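Local coordinates for protein putative dioxygenase (Nostoc punctiforme, PDB 2PEB) that binds a zinc ion and, as a member of the Dopa 4,5-dioxygenase family, probably catalyses an oxygen-inserting oxidation, at residues E8-F12 with L62-F66. Residues are numbered along the deposited sequence; the frame is centred on the assembly and turned at random.
Sequences EIAGF and LPNQF
Phe-66 sets CD1 over one face of the Phe-12 ring, the two rings oblique at 39°. Their centroids are 4.5 Å apart. With its CG anti to the backbone N (chi1 -179°), Phe-66 reaches across to that face. Phe-66 CB comes first, 3.8 Å from Phe-12 CE1. Phe-66 CG lies 3.9 Å from the same CE1. Phe-66 CD1 then sits over the ring centre, 3.5 Å from Phe-12 CZ. Phe-66 CE1 follows, 3.7 Å from Phe-12 CE2. Pro-63 takes the edge of the Phe-12 ring, where its CA is 3.9 Å from Phe-12 CE1. The proline ring packs on the backbone, with Pro-63 CD 3.4 Å from Ala-10 O. Replacing Phe-12 by an alanine would probably open a gap beneath Phe-66 and leave its ring less firmly held. Phe-66 of the second subunit meets the Phe-66 ring and Met-74 of that subunit packs on Phe-12, so both rings belong to the interface. Just after Phe-12 come the zinc ligands His-13 and His-15. The contact joins the N-terminal part of strand 11-18, the sheet's middle strand, to the 3-10 turn between strand 55-61 and helix 66-76; Phe-12 also touches Pro-86 on strand 82-87.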
loop_
_atom_site.group_PDB
_atom_site.type_symbol
_atom_site.label_atom_id
_atom_site.label_comp_id
_atom_site.label_asym_id
_atom_site.label_seq_id
_atom_site.Cartn_x
_atom_site.Cartn_y
_atom_site.Cartn_z
ATOM N N GLU A 8 3.997 -0.929 17.674
ATOM C CA GLU A 8 4.138 -2.344 17.588
ATOM C C GLU A 8 4.738 -2.772 16.255
ATOM O O GLU A 8 4.978 -3.953 16.094
ATOM C CB GLU A 8 2.789 -3.030 17.813
ATOM C CG GLU A 8 1.987 -3.342 16.559
ATOM C CD GLU A 8 0.619 -3.892 16.885
ATOM O OE1 GLU A 8 0.103 -3.599 17.991
ATOM O OE2 GLU A 8 0.060 -4.619 16.039
ATOM N N ILE A 9 4.983 -1.841 15.318
ATOM C CA ILE A 9 5.628 -2.161 14.024
ATOM C C ILE A 9 7.121 -1.992 14.165
ATOM O O ILE A 9 7.608 -0.871 14.344
ATOM C CB ILE A 9 5.153 -1.296 12.842
ATOM C CG1 ILE A 9 3.650 -1.471 12.592
ATOM C CG2 ILE A 9 5.878 -1.675 11.564
ATOM C CD1 ILE A 9 3.137 -0.475 11.501
ATOM N N ALA A 10 7.844 -3.107 14.143
ATOM C CA ALA A 10 9.319 -3.126 14.302
ATOM C C ALA A 10 10.067 -2.913 12.986
ATOM O O ALA A 10 11.301 -2.669 12.965
ATOM C CB ALA A 10 9.738 -4.461 14.924
ATOM N N GLY A 11 9.353 -3.035 11.881
ATOM C CA GLY A 11 9.947 -2.992 10.572
ATOM C C GLY A 11 8.993 -3.419 9.528
ATOM O O GLY A 11 7.844 -3.750 9.814
ATOM N N PHE A 12 9.461 -3.421 8.285
ATOM C CA PHE A 12 8.674 -3.852 7.138
ATOM C C PHE A 12 9.440 -4.750 6.208
ATOM O O PHE A 12 10.676 -4.697 6.134
ATOM C CB PHE A 12 8.144 -2.667 6.308
ATOM C CG PHE A 12 7.285 -1.744 7.085
ATOM C CD1 PHE A 12 7.850 -0.694 7.787
ATOM C CD2 PHE A 12 5.907 -1.893 7.090
ATOM C CE1 PHE A 12 7.064 0.180 8.529
ATOM C CE2 PHE A 12 5.103 -1.029 7.848
ATOM C CZ PHE A 12 5.695 0.028 8.552
ATOM N N LEU A 62 13.842 -0.940 8.380
ATOM C CA LEU A 62 13.301 -0.348 9.616
ATOM C C LEU A 62 12.187 0.657 9.303
ATOM O O LEU A 62 12.071 1.111 8.179
ATOM C CB LEU A 62 14.397 0.332 10.419
ATOM C CG LEU A 62 15.421 -0.626 11.052
ATOM C CD1 LEU A 62 16.550 0.161 11.675
ATOM C CD2 LEU A 62 14.725 -1.530 12.102
ATOM N N PRO A 63 11.346 0.969 10.300
ATOM C CA PRO A 63 10.237 1.888 10.049
ATOM C C PRO A 63 10.626 3.235 9.454
ATOM O O PRO A 63 9.819 3.775 8.656
ATOM C CB PRO A 63 9.576 2.008 11.410
ATOM C CG PRO A 63 9.828 0.668 12.026
ATOM C CD PRO A 63 11.291 0.443 11.668
ATOM N N ASN A 64 11.817 3.757 9.786
ATOM C CA ASN A 64 12.287 5.041 9.232
ATOM C C ASN A 64 12.555 5.075 7.698
ATOM O O ASN A 64 12.835 6.130 7.133
ATOM C CB ASN A 64 13.422 5.642 10.039
ATOM C CG ASN A 64 14.759 4.980 9.803
ATOM O OD1 ASN A 64 14.951 4.184 8.906
ATOM N ND2 ASN A 64 15.729 5.383 10.610
ATOM N N GLN A 65 12.459 3.937 7.029
ATOM C CA GLN A 65 12.548 3.874 5.581
ATOM C C GLN A 65 11.213 3.740 4.855
ATOM O O GLN A 65 11.176 3.755 3.629
ATOM C CB GLN A 65 13.441 2.679 5.224
ATOM C CG GLN A 65 14.859 2.780 5.734
ATOM C CD GLN A 65 15.616 3.991 5.226
ATOM O OE1 GLN A 65 15.925 4.094 4.013
ATOM N NE2 GLN A 65 15.892 4.918 6.117
ATOM N N PHE A 66 10.112 3.615 5.603
ATOM C CA PHE A 66 8.820 3.321 5.036
ATOM C C PHE A 66 8.429 4.428 4.075
ATOM O O PHE A 66 8.053 4.134 2.911
ATOM C CB PHE A 66 7.773 3.072 6.139
ATOM C CG PHE A 66 6.452 2.749 5.626
ATOM C CD1 PHE A 66 6.087 1.435 5.355
ATOM C CD2 PHE A 66 5.520 3.763 5.400
ATOM C CE1 PHE A 66 4.845 1.135 4.875
ATOM C CE2 PHE A 66 4.275 3.457 4.912
ATOM C CZ PHE A 66 3.926 2.139 4.629
#